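PDB 1D02: type II restriction enzyme MunI from Mycoplasma, which recognises the double-stranded DNA sequence 5'-CAATTG-3' as a homodimer and cleaves each strand after the first C. Local coordinates for residues Y43-K47 against S81-A85; L49-A54 against T76-P82; H119-C123 against E165-W169. The protein carries 1 engineered substitution. All blocks are in the same frame, centred on the assembly; numbering follows the deposited sequence.

From the N terminus, strand 40-44 leads into residues 43-47, which meet 81-85 in interaction 1 and so close a long, mostly irregular excursion at the edge of the central sheet. Interaction 2 lies farther out on the same excursion, pairing 49-54 with 76-82, and overlaps interaction 1 at S81 and P82. Together the two zip the excursion's base from strand 84-88 outward, along the DNA backbone. Interaction 3 follows in series, neither enclosing nor crossing them; its loop, from 119-123 to 165-169, takes in helix 128-138 and strand 148-153 and ties the turn after strand 93-101 to helix 160-170. Its centre lies about 20 Å from that of interaction 1.

Interaction 1. Residues Y43-K47 against S81-A85; sequences YEKPK and SPAFA. Engineered in segment 81-85: A83 (natural residue Asp). With nucleotides of chain A.
Y43 and A85 form an antiparallel hydrogen-bonded pair joining edge strand 40-44 to strand 84-88. Y43 N gives A85 O a nearly straight bond of 2.9 Å (171°), and A85 N returns one to Y43 O at 3.0 Å. The next pair, E44 with F84, is non-hydrogen-bonded; there F84 CA lies close to Y43 O in a CA-H...O contact. Beyond it the strands part, and K45 N reaches A83 O in a longer bond of 3.3 Å, entering well above the carbonyl plane. K45 CA adds a second CA-H...O contact, to P82 O at 3.4 Å.

Apolar contacts gather round A85 CB, on the face it shares with Y43. P46 CG touches A85 CB at 3.7 Å and P82 CB at 3.9 Å, while A85 CB also sits at the edge of the Y43 ring. The phenol oxygen beyond bonds to E87.

Water 1 joins P46 O to S81 OG. On the DNA side, S81 N donates a 2.8 Å bond to OP1 of DC3 of chain A.

A83 is an engineered residue, Asp in the natural protein; with P82 before it and E98 on the adjoining strand, the position is consistent with the acidic motif of the PDDEXK nucleases. Main-chain bonds and proline packing thus probably hold 81-85 in place between sheet and DNA.

Interaction 2. Residues L49-A54 against T76-P82; sequences LKNLYA and TQWGVSP. With nucleotides of chain A.
The phosphate-holding loop ahead of strand 84-88 is backed by residues 49-54, with L49 and Y53 pressed against V80 and W78. Neither segment is a regular strand, yet three main-chain bonds join them. V80 N donates to L49 O at 2.9 Å. W78 O is gripped twice, by L52 N at 2.7 Å, from above the carbonyl plane, and by Y53 N, closer to that plane. G79, having no side chain, brings its CA to 3.4 Å from L49 O.

Two waters bridge the segments: water 2 links L49 N to V80 O, and water 3 accepts from A54 N and W78 N while lying close to N51 OD1 and T76 O.

Among the side chains, with CG1 anti to the carbonyl carbon (chi1 -61°), V80 CG2 falls between N and the carbonyl carbon and meets L49 CB in a tight 3.5 Å contact. L49 CD1 runs on to P82 CG. V80 CG1 instead approaches Y53 OH at 3.6 Å, the two side chains crossing at about a right angle. The N51 and Q77 amides stack with planes 21° apart, and A54 CB touches W78 CE3 at 3.7 Å.

The second subunit closes over this region: its W169 NE1 hydrogen-bonds to Y53 OH, its F168 meets the Y53 ring edge-to-face, and its K161 makes a cation-pi contact with W78.

Toward the DNA, G79 N donates to OP1 of DC2 of chain A at 2.8 Å. The donors alternate along the chain, G79 N and S81 N facing the DNA and V80 N between them turned to L49 O. The contact thus shapes a loop, leading into strand 84-88 of this PDDEXK-family nuclease, whose main-chain amides hold adjacent phosphates of the DNA.

Interaction 3. Residues H119-C123 against E165-W169; sequences HERSC and EITFW. With nucleotides of chain A.
H119 and C123, on a 3-10 turn, face E165 and W169 on helix 160-170 across a gap bridged by side chains alone: even C123 and W169 have their CA atoms 9.0 Å apart. The turn is held by C123 N bonding to E120 O and by H119 O, which accepts from both S122 N and S122 OG. In the opposing helix W169 N bonds to E165 O, setting E165 and W169 one turn apart on the same side.

H119 CG lies between the backbone N and the carbonyl carbon (chi1 61°), which swings the imidazole toward the helix. Its NE2 donates to E165 OE1 at 2.8 Å; the oxygen lies in the ring plane, but the N-H arrives from above the carboxylate plane. E165 OE1 also salt-bridges R162.

W169 is clasped from both sides. C123 SG sits over one face, 3.9 Å from the centroid of the six-membered ring, in a sulfur-aromatic contact, while E165 CG lies across the opposite face. The H119 ring is nearly parallel to the indole (18°) but slid aside, so that H119 CD2 meets W169 CH2 at 3.5 Å. E120 CG touches the same CH2 at 3.6 Å.

This contact backs the 3-10 turn that carries the DNA-binding R121 in this PDDEXK-family nuclease, and lies at the dimer interface. Water 4 donates to both E120 OE2 and E165 OE2, probably easing the approach of the two carboxylates. E120 also salt-bridges K124 and R121 of the second subunit.

R121 leaves the turn on the side away from the helix, and its guanidinium meets the DNA of chain A. Its NH1 bonds to DA5 N7 at 3.0 Å, consistent with base recognition, and to DA4 OP2; NH2 takes that same oxygen at 3.1 Å, on the phosphate that follows the C after which the enzyme cleaves.

Interaction 1. Residues Y43-K47 against S81-A85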
loop_
_atom_site.group_PDB
_atom_site.type_symbol
_atom_site.label_atom_id
_atom_site.label_comp_id
_atom_site.label_asym_id
_atom_site.label_seq_id
_atom_site.Cartn_x
_atom_site.Cartn_y
_atom_site.Cartn_z
ATOM N N TYR D 43 -4.415 -13.571 18.328
ATOM C CA TYR D 43 -3.798 -12.503 19.118
ATOM C C TYR D 43 -4.437 -11.202 18.639
ATOM O O TYR D 43 -4.615 -11.014 17.442
ATOM C CB TYR D 43 -2.292 -12.401 18.846
ATOM C CG TYR D 43 -1.489 -13.633 19.209
ATOM C CD1 TYR D 43 -0.600 -14.208 18.291
ATOM C CD2 TYR D 43 -1.596 -14.208 20.472
ATOM C CE1 TYR D 43 0.173 -15.329 18.637
ATOM C CE2 TYR D 43 -0.830 -15.327 20.823
ATOM C CZ TYR D 43 0.051 -15.874 19.902
ATOM O OH TYR D 43 0.824 -16.960 20.266
ATOM N N GLU D 44 -4.799 -10.338 19.579
ATOM C CA GLU D 44 -5.343 -9.015 19.276
ATOM C C GLU D 44 -4.084 -8.128 19.408
ATOM O O GLU D 44 -3.321 -8.243 20.353
ATOM C CB GLU D 44 -6.452 -8.692 20.306
ATOM C CG GLU D 44 -7.610 -9.712 20.202
ATOM C CD GLU D 44 -8.544 -9.820 21.423
ATOM O OE1 GLU D 44 -8.746 -8.811 22.138
ATOM O OE2 GLU D 44 -9.103 -10.932 21.641
ATOM N N LYS D 45 -3.796 -7.289 18.429
ATOM C CA LYS D 45 -2.576 -6.466 18.516
ATOM C C LYS D 45 -1.240 -7.195 18.915
ATOM O O LYS D 45 -0.559 -6.833 19.885
ATOM C CB LYS D 45 -2.824 -5.258 19.451
ATOM C CG LYS D 45 -1.795 -4.134 19.358
ATOM C CD LYS D 45 -2.184 -2.958 20.255
ATOM C CE LYS D 45 -1.180 -1.816 20.172
ATOM N NZ LYS D 45 -1.510 -0.737 21.144
ATOM N N PRO D 46 -0.861 -8.238 18.161
ATOM C CA PRO D 46 0.371 -9.028 18.368
ATOM C C PRO D 46 1.575 -8.081 18.364
ATOM O O PRO D 46 1.547 -7.056 17.684
ATOM C CB PRO D 46 0.387 -9.958 17.155
ATOM C CG PRO D 46 -0.415 -9.172 16.117
ATOM C CD PRO D 46 -1.546 -8.659 16.932
ATOM N N LYS D 47 2.633 -8.432 19.096
ATOM C CA LYS D 47 3.820 -7.590 19.204
ATOM C C LYS D 47 5.045 -8.076 18.436
ATOM O O LYS D 47 6.132 -7.525 18.597
ATOM C CB LYS D 47 4.175 -7.428 20.687
ATOM C CG LYS D 47 3.010 -6.844 21.483
ATOM C CD LYS D 47 3.432 -6.351 22.861
ATOM C CE LYS D 47 3.745 -7.463 23.832
ATOM N NZ LYS D 47 3.951 -6.878 25.212
ATOM N N SER D 81 1.869 -2.627 14.360
ATOM C CA SER D 81 0.992 -3.335 15.270
ATOM C C SER D 81 -0.204 -3.830 14.459
ATOM O O SER D 81 -1.177 -3.082 14.237
ATOM C CB SER D 81 0.568 -2.363 16.380
ATOM O OG SER D 81 -0.431 -2.932 17.214
ATOM N N PRO D 82 -0.124 -5.071 13.950
ATOM C CA PRO D 82 -1.224 -5.635 13.163
ATOM C C PRO D 82 -2.505 -5.682 13.984
ATOM O O PRO D 82 -2.454 -5.765 15.208
ATOM C CB PRO D 82 -0.740 -7.041 12.835
ATOM C CG PRO D 82 0.728 -6.895 12.769
ATOM C CD PRO D 82 1.021 -6.005 13.988
ATOM N N ALA D 83 -3.649 -5.636 13.307
ATOM C CA ALA D 83 -4.949 -5.711 13.979
ATOM C C ALA D 83 -5.089 -7.066 14.690
ATOM O O ALA D 83 -5.676 -7.156 15.772
ATOM C CB ALA D 83 -6.069 -5.554 12.967
ATOM N N PHE D 84 -4.550 -8.115 14.076
ATOM C CA PHE D 84 -4.634 -9.450 14.685
ATOM C C PHE D 84 -3.601 -10.391 14.081
ATOM O O PHE D 84 -2.896 -10.031 13.141
ATOM C CB PHE D 84 -6.063 -10.026 14.494
ATOM C CG PHE D 84 -6.420 -10.395 13.060
ATOM C CD1 PHE D 84 -6.225 -11.696 12.576
ATOM C CD2 PHE D 84 -6.969 -9.450 12.190
ATOM C CE1 PHE D 84 -6.576 -12.028 11.272
ATOM C CE2 PHE D 84 -7.317 -9.779 10.881
ATOM C CZ PHE D 84 -7.121 -11.073 10.425
ATOM N N ALA D 85 -3.459 -11.567 14.678
ATOM C CA ALA D 85 -2.590 -12.597 14.108
ATOM C C ALA D 85 -3.211 -13.908 14.506
ATOM O O ALA D 85 -3.854 -14.004 15.557
ATOM C CB ALA D 85 -1.152 -12.531 14.665
ATOM P P DC A 3 0.851 0.816 13.155
ATOM O OP1 DC A 3 0.825 -0.597 12.721
ATOM O OP2 DC A 3 1.498 1.826 12.295
ATOM O "O5'" DC A 3 -0.665 1.239 13.403
ATOM C "C5'" DC A 3 -1.468 0.468 14.284
ATOM C "C4'" DC A 3 -2.911 0.890 14.186
ATOM O "O4'" DC A 3 -3.074 2.211 14.764
ATOM C "C3'" DC A 3 -3.525 0.953 12.786
ATOM O "O3'" DC A 3 -4.866 0.484 12.939
ATOM C "C2'" DC A 3 -3.478 2.441 12.464
ATOM C "C1'" DC A 3 -3.708 3.080 13.835
ATOM N N1 DC A 3 -3.104 4.421 13.985
ATOM C C2 DC A 3 -3.911 5.488 14.437
ATOM O O2 DC A 3 -5.094 5.267 14.719
ATOM N N3 DC A 3 -3.377 6.726 14.551
ATOM C C4 DC A 3 -2.099 6.937 14.235
ATOM N N4 DC A 3 -1.628 8.208 14.327
ATOM C C5 DC A 3 -1.242 5.875 13.797
ATOM C C6 DC A 3 -1.785 4.640 13.686
HETATM O O HOH W 1 1.190 -4.391 18.904
#

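Interaction 2. Residues L49-A54 against T76-P82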
loop_
_atom_site.group_PDB
_atom_site.type_symbol
_atom_site.label_atom_id
_atom_site.label_comp_id
_atom_site.label_asym_id
_atom_site.label_seq_id
_atom_site.Cartn_x
_atom_site.Cartn_y
_atom_site.Cartn_z
ATOM N N LEU D 49 6.106 -7.657 15.490
ATOM C CA LEU D 49 6.692 -6.703 14.554
ATOM C C LEU D 49 6.927 -5.327 15.190
ATOM O O LEU D 49 6.993 -4.314 14.491
ATOM C CB LEU D 49 5.746 -6.582 13.344
ATOM C CG LEU D 49 5.598 -7.871 12.516
ATOM C CD1 LEU D 49 4.152 -8.060 12.074
ATOM C CD2 LEU D 49 6.525 -7.805 11.292
ATOM N N LYS D 50 7.067 -5.310 16.513
ATOM C CA LYS D 50 7.282 -4.082 17.261
ATOM C C LYS D 50 8.643 -3.420 16.988
ATOM O O LYS D 50 8.782 -2.208 17.137
ATOM C CB LYS D 50 7.176 -4.402 18.768
ATOM C CG LYS D 50 7.291 -3.230 19.751
ATOM C CD LYS D 50 7.685 -3.751 21.156
ATOM C CE LYS D 50 6.597 -3.580 22.228
ATOM N NZ LYS D 50 6.244 -2.148 22.515
ATOM N N ASN D 51 9.645 -4.214 16.596
ATOM C CA ASN D 51 11.004 -3.679 16.426
ATOM C C ASN D 51 11.487 -3.870 15.001
ATOM O O ASN D 51 12.060 -4.909 14.673
ATOM C CB ASN D 51 11.932 -4.410 17.431
ATOM C CG ASN D 51 13.339 -3.840 17.469
ATOM O OD1 ASN D 51 13.647 -2.881 16.783
ATOM N ND2 ASN D 51 14.201 -4.438 18.283
ATOM N N LEU D 52 11.264 -2.865 14.153
ATOM C CA LEU D 52 11.641 -2.962 12.755
ATOM C C LEU D 52 12.525 -1.898 12.125
ATOM O O LEU D 52 13.410 -2.212 11.305
ATOM C CB LEU D 52 10.392 -2.985 11.870
ATOM C CG LEU D 52 9.327 -4.065 11.964
ATOM C CD1 LEU D 52 8.236 -3.744 10.916
ATOM C CD2 LEU D 52 9.961 -5.426 11.702
ATOM N N TYR D 53 12.273 -0.645 12.495
ATOM C CA TYR D 53 12.901 0.467 11.818
ATOM C C TYR D 53 14.049 1.253 12.365
ATOM O O TYR D 53 14.797 1.831 11.581
ATOM C CB TYR D 53 11.823 1.510 11.470
ATOM C CG TYR D 53 10.557 0.977 10.854
ATOM C CD1 TYR D 53 9.301 1.384 11.327
ATOM C CD2 TYR D 53 10.603 0.147 9.742
ATOM C CE1 TYR D 53 8.126 0.977 10.690
ATOM C CE2 TYR D 53 9.435 -0.268 9.101
ATOM C CZ TYR D 53 8.204 0.159 9.577
ATOM O OH TYR D 53 7.043 -0.199 8.926
ATOM N N ALA D 54 14.192 1.315 13.682
ATOM C CA ALA D 54 15.220 2.184 14.227
ATOM C C ALA D 54 16.666 1.915 13.824
ATOM O O ALA D 54 17.465 2.853 13.786
ATOM C CB ALA D 54 15.093 2.260 15.757
ATOM N N THR D 76 15.952 1.204 20.489
ATOM C CA THR D 76 14.666 1.815 20.262
ATOM C C THR D 76 13.833 0.893 19.398
ATOM O O THR D 76 14.317 0.375 18.401
ATOM C CB THR D 76 14.855 3.165 19.558
ATOM O OG1 THR D 76 15.536 4.054 20.453
ATOM C CG2 THR D 76 13.509 3.769 19.152
ATOM N N GLN D 77 12.577 0.700 19.771
ATOM C CA GLN D 77 11.708 -0.162 18.997
ATOM C C GLN D 77 10.607 0.603 18.273
ATOM O O GLN D 77 9.671 1.121 18.895
ATOM C CB GLN D 77 11.114 -1.235 19.904
ATOM C CG GLN D 77 12.216 -2.114 20.506
ATOM C CD GLN D 77 11.680 -3.303 21.262
ATOM O OE1 GLN D 77 10.692 -3.906 20.860
ATOM N NE2 GLN D 77 12.350 -3.665 22.356
ATOM N N TRP D 78 10.761 0.689 16.957
ATOM C CA TRP D 78 9.778 1.316 16.068
ATOM C C TRP D 78 9.326 0.243 15.087
ATOM O O TRP D 78 10.136 -0.375 14.390
ATOM C CB TRP D 78 10.373 2.494 15.278
ATOM C CG TRP D 78 10.780 3.663 16.121
ATOM C CD1 TRP D 78 10.266 4.025 17.341
ATOM C CD2 TRP D 78 11.746 4.650 15.780
ATOM N NE1 TRP D 78 10.857 5.198 17.776
ATOM C CE2 TRP D 78 11.770 5.600 16.834
ATOM C CE3 TRP D 78 12.598 4.834 14.677
ATOM C CZ2 TRP D 78 12.608 6.713 16.816
ATOM C CZ3 TRP D 78 13.433 5.945 14.663
ATOM C CH2 TRP D 78 13.429 6.872 15.730
ATOM N N GLY D 79 8.024 0.021 15.016
ATOM C CA GLY D 79 7.546 -1.014 14.131
ATOM C C GLY D 79 6.085 -0.852 13.814
ATOM O O GLY D 79 5.593 0.285 13.692
ATOM N N VAL D 80 5.393 -1.982 13.676
ATOM C CA VAL D 80 3.969 -1.965 13.368
ATOM C C VAL D 80 3.179 -2.828 14.356
ATOM O O VAL D 80 3.737 -3.649 15.100
ATOM C CB VAL D 80 3.687 -2.458 11.910
ATOM C CG1 VAL D 80 4.391 -1.530 10.875
ATOM C CG2 VAL D 80 4.174 -3.898 11.762
ATOM N N SER D 81 1.869 -2.627 14.360
ATOM C CA SER D 81 0.992 -3.335 15.270
ATOM C C SER D 81 -0.204 -3.830 14.459
ATOM O O SER D 81 -1.177 -3.082 14.237
ATOM C CB SER D 81 0.568 -2.363 16.380
ATOM O OG SER D 81 -0.431 -2.932 17.214
ATOM N N PRO D 82 -0.124 -5.071 13.950
ATOM C CA PRO D 82 -1.224 -5.635 13.163
ATOM C C PRO D 82 -2.505 -5.682 13.984
ATOM O O PRO D 82 -2.454 -5.765 15.208
ATOM C CB PRO D 82 -0.740 -7.041 12.835
ATOM C CG PRO D 82 0.728 -6.895 12.769
ATOM C CD PRO D 82 1.021 -6.005 13.988
ATOM P P DC A 2 5.947 2.944 17.140
ATOM O OP1 DC A 2 6.562 1.615 16.865
ATOM O OP2 DC A 2 6.467 4.177 16.480
ATOM O "O5'" DC A 2 4.405 2.812 16.804
ATOM C "C5'" DC A 2 3.708 1.659 17.255
ATOM C "C4'" DC A 2 2.312 1.640 16.692
ATOM O "O4'" DC A 2 1.522 2.661 17.346
ATOM C "C3'" DC A 2 2.198 1.879 15.186
ATOM O "O3'" DC A 2 1.447 0.774 14.648
ATOM C "C2'" DC A 2 1.506 3.239 15.085
ATOM C "C1'" DC A 2 0.731 3.344 16.390
ATOM N N1 DC A 2 0.521 4.711 16.902
ATOM C C2 DC A 2 -0.776 5.127 17.225
ATOM O O2 DC A 2 -1.729 4.334 17.059
ATOM N N3 DC A 2 -0.961 6.376 17.706
ATOM C C4 DC A 2 0.082 7.192 17.882
ATOM N N4 DC A 2 -0.142 8.416 18.397
ATOM C C5 DC A 2 1.413 6.796 17.553
ATOM C C6 DC A 2 1.581 5.557 17.070
ATOM P P DC A 3 0.851 0.816 13.155
ATOM O OP1 DC A 3 0.825 -0.597 12.721
ATOM O OP2 DC A 3 1.498 1.826 12.295
ATOM O "O5'" DC A 3 -0.665 1.239 13.403
ATOM C "C5'" DC A 3 -1.468 0.468 14.284
ATOM C "C4'" DC A 3 -2.911 0.890 14.186
ATOM O "O4'" DC A 3 -3.074 2.211 14.764
ATOM C "C3'" DC A 3 -3.525 0.953 12.786
ATOM O "O3'" DC A 3 -4.866 0.484 12.939
ATOM C "C2'" DC A 3 -3.478 2.441 12.464
ATOM C "C1'" DC A 3 -3.708 3.080 13.835
ATOM N N1 DC A 3 -3.104 4.421 13.985
ATOM C C2 DC A 3 -3.911 5.488 14.437
ATOM O O2 DC A 3 -5.094 5.267 14.719
ATOM N N3 DC A 3 -3.377 6.726 14.551
ATOM C C4 DC A 3 -2.099 6.937 14.235
ATOM N N4 DC A 3 -1.628 8.208 14.327
ATOM C C5 DC A 3 -1.242 5.875 13.797
ATOM C C6 DC A 3 -1.785 4.640 13.686
HETATM O O HOH W 2 3.761 -6.139 16.164
HETATM O O HOH W 3 13.233 -0.419 15.934
#

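Interaction 3. Residues H119-C123 against E165-W169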
loop_
_atom_site.group_PDB
_atom_site.type_symbol
_atom_site.label_atom_id
_atom_site.label_comp_id
_atom_site.label_asym_id
_atom_site.label_seq_id
_atom_site.Cartn_x
_atom_site.Cartn_y
_atom_site.Cartn_z
ATOM N N HIS D 119 -8.494 3.169 2.878
ATOM C CA HIS D 119 -8.236 1.717 2.845
ATOM C C HIS D 119 -6.954 1.388 2.095
ATOM O O HIS D 119 -6.391 0.290 2.240
ATOM C CB HIS D 119 -9.393 0.935 2.197
ATOM C CG HIS D 119 -9.665 1.317 0.772
ATOM N ND1 HIS D 119 -10.062 2.584 0.407
ATOM C CD2 HIS D 119 -9.642 0.581 -0.368
ATOM C CE1 HIS D 119 -10.272 2.613 -0.901
ATOM N NE2 HIS D 119 -10.026 1.410 -1.394
ATOM N N GLU D 120 -6.508 2.321 1.271
ATOM C CA GLU D 120 -5.259 2.116 0.531
ATOM C C GLU D 120 -4.064 1.899 1.467
ATOM O O GLU D 120 -3.059 1.308 1.072
ATOM C CB GLU D 120 -4.963 3.325 -0.361
ATOM C CG GLU D 120 -5.958 3.479 -1.518
ATOM C CD GLU D 120 -5.809 4.831 -2.244
ATOM O OE1 GLU D 120 -5.020 5.693 -1.777
ATOM O OE2 GLU D 120 -6.496 5.024 -3.266
ATOM N N ARG D 121 -4.160 2.409 2.695
ATOM C CA ARG D 121 -3.069 2.270 3.668
ATOM C C ARG D 121 -2.695 0.796 3.904
ATOM O O ARG D 121 -1.543 0.484 4.222
ATOM C CB ARG D 121 -3.467 2.889 5.026
ATOM C CG ARG D 121 -3.737 4.430 5.003
ATOM C CD ARG D 121 -4.226 4.905 6.374
ATOM N NE ARG D 121 -3.481 4.135 7.315
ATOM C CZ ARG D 121 -3.973 3.377 8.291
ATOM N NH1 ARG D 121 -5.260 3.295 8.576
ATOM N NH2 ARG D 121 -3.154 2.511 8.853
ATOM N N SER D 122 -3.680 -0.088 3.760
ATOM C CA SER D 122 -3.458 -1.509 3.980
ATOM C C SER D 122 -2.449 -2.049 3.002
ATOM O O SER D 122 -1.801 -3.065 3.276
ATOM C CB SER D 122 -4.769 -2.304 3.871
ATOM O OG SER D 122 -5.351 -2.189 2.590
ATOM N N CYS D 123 -2.271 -1.355 1.882
ATOM C CA CYS D 123 -1.330 -1.838 0.867
ATOM C C CYS D 123 0.133 -1.757 1.296
ATOM O O CYS D 123 1.006 -2.222 0.564
ATOM C CB CYS D 123 -1.528 -1.108 -0.467
ATOM S SG CYS D 123 -3.123 -1.474 -1.244
ATOM N N GLU D 165 -12.039 -2.618 -7.450
ATOM C CA GLU D 165 -10.710 -2.030 -7.250
ATOM C C GLU D 165 -9.809 -2.982 -6.450
ATOM O O GLU D 165 -8.686 -3.314 -6.864
ATOM C CB GLU D 165 -10.851 -0.708 -6.476
ATOM C CG GLU D 165 -9.538 -0.155 -5.894
ATOM C CD GLU D 165 -9.808 0.985 -4.916
ATOM O OE1 GLU D 165 -10.675 0.813 -4.022
ATOM O OE2 GLU D 165 -9.148 2.037 -5.045
ATOM N N ILE D 166 -10.307 -3.431 -5.305
ATOM C CA ILE D 166 -9.513 -4.313 -4.453
ATOM C C ILE D 166 -9.261 -5.646 -5.166
ATOM O O ILE D 166 -8.165 -6.203 -5.071
ATOM C CB ILE D 166 -10.205 -4.512 -3.069
ATOM C CG1 ILE D 166 -10.151 -3.194 -2.271
ATOM C CG2 ILE D 166 -9.494 -5.600 -2.262
ATOM C CD1 ILE D 166 -11.294 -3.037 -1.261
ATOM N N THR D 167 -10.262 -6.148 -5.889
ATOM C CA THR D 167 -10.096 -7.414 -6.624
ATOM C C THR D 167 -8.930 -7.246 -7.587
ATOM O O THR D 167 -8.063 -8.127 -7.711
ATOM C CB THR D 167 -11.347 -7.753 -7.440
ATOM O OG1 THR D 167 -12.440 -8.020 -6.554
ATOM C CG2 THR D 167 -11.088 -8.982 -8.319
ATOM N N PHE D 168 -8.904 -6.094 -8.255
ATOM C CA PHE D 168 -7.860 -5.782 -9.223
ATOM C C PHE D 168 -6.504 -5.702 -8.541
ATOM O O PHE D 168 -5.524 -6.274 -9.015
ATOM C CB PHE D 168 -8.166 -4.449 -9.910
ATOM C CG PHE D 168 -7.209 -4.101 -11.014
ATOM C CD1 PHE D 168 -7.493 -4.462 -12.328
ATOM C CD2 PHE D 168 -6.048 -3.382 -10.743
ATOM C CE1 PHE D 168 -6.636 -4.107 -13.371
ATOM C CE2 PHE D 168 -5.176 -3.021 -11.784
ATOM C CZ PHE D 168 -5.472 -3.384 -13.097
ATOM N N TRP D 169 -6.436 -4.989 -7.417
ATOM C CA TRP D 169 -5.163 -4.856 -6.718
ATOM C C TRP D 169 -4.521 -6.199 -6.394
ATOM O O TRP D 169 -3.329 -6.394 -6.613
ATOM C CB TRP D 169 -5.347 -4.160 -5.363
ATOM C CG TRP D 169 -5.660 -2.700 -5.341
ATOM C CD1 TRP D 169 -5.681 -1.811 -6.392
ATOM C CD2 TRP D 169 -6.017 -1.956 -4.172
ATOM N NE1 TRP D 169 -6.040 -0.552 -5.935
ATOM C CE2 TRP D 169 -6.252 -0.616 -4.580
ATOM C CE3 TRP D 169 -6.166 -2.297 -2.812
ATOM C CZ2 TRP D 169 -6.630 0.383 -3.676
ATOM C CZ3 TRP D 169 -6.544 -1.300 -1.904
ATOM C CH2 TRP D 169 -6.771 0.027 -2.352
ATOM P P DA A 5 -12.194 2.679 12.073
ATOM O OP1 DA A 5 -13.291 3.041 12.999
ATOM O OP2 DA A 5 -12.085 1.301 11.571
ATOM O "O5'" DA A 5 -12.170 3.597 10.757
ATOM C "C5'" DA A 5 -12.885 4.801 10.691
ATOM C "C4'" DA A 5 -12.512 5.582 9.449
ATOM O "O4'" DA A 5 -11.137 6.011 9.526
ATOM C "C3'" DA A 5 -12.694 4.962 8.054
ATOM O "O3'" DA A 5 -13.441 5.877 7.249
ATOM C "C2'" DA A 5 -11.280 4.975 7.478
ATOM C "C1'" DA A 5 -10.690 6.176 8.203
ATOM N N9 DA A 5 -9.234 6.301 8.229
ATOM C C8 DA A 5 -8.297 5.296 8.260
ATOM N N7 DA A 5 -7.063 5.730 8.281
ATOM C C5 DA A 5 -7.186 7.106 8.254
ATOM C C6 DA A 5 -6.228 8.150 8.250
ATOM N N6 DA A 5 -4.906 7.948 8.278
ATOM N N1 DA A 5 -6.683 9.423 8.208
ATOM C C2 DA A 5 -8.005 9.621 8.171
ATOM N N3 DA A 5 -8.998 8.726 8.172
ATOM C C4 DA A 5 -8.517 7.476 8.220
ATOM P P DA A 4 -5.914 0.507 11.716
ATOM O OP1 DA A 4 -6.665 -0.770 11.811
ATOM O OP2 DA A 4 -5.294 0.909 10.425
ATOM O "O5'" DA A 4 -6.901 1.669 12.172
ATOM C "C5'" DA A 4 -7.548 1.622 13.437
ATOM C "C4'" DA A 4 -8.593 2.712 13.519
ATOM O "O4'" DA A 4 -7.970 4.016 13.551
ATOM C "C3'" DA A 4 -9.573 2.747 12.355
ATOM O "O3'" DA A 4 -10.861 3.091 12.876
ATOM C "C2'" DA A 4 -9.002 3.829 11.442
ATOM C "C1'" DA A 4 -8.368 4.800 12.430
ATOM N N9 DA A 4 -7.173 5.515 11.967
ATOM C C8 DA A 4 -6.006 4.974 11.480
ATOM N N7 DA A 4 -5.063 5.860 11.263
ATOM C C5 DA A 4 -5.652 7.069 11.606
ATOM C C6 DA A 4 -5.152 8.387 11.645
ATOM N N6 DA A 4 -3.902 8.715 11.316
ATOM N N1 DA A 4 -5.990 9.366 12.063
ATOM C C2 DA A 4 -7.240 9.031 12.410
ATOM N N3 DA A 4 -7.822 7.833 12.421
ATOM C C4 DA A 4 -6.961 6.879 12.012
HETATM O O HOH W 4 -9.125 4.323 -3.511
#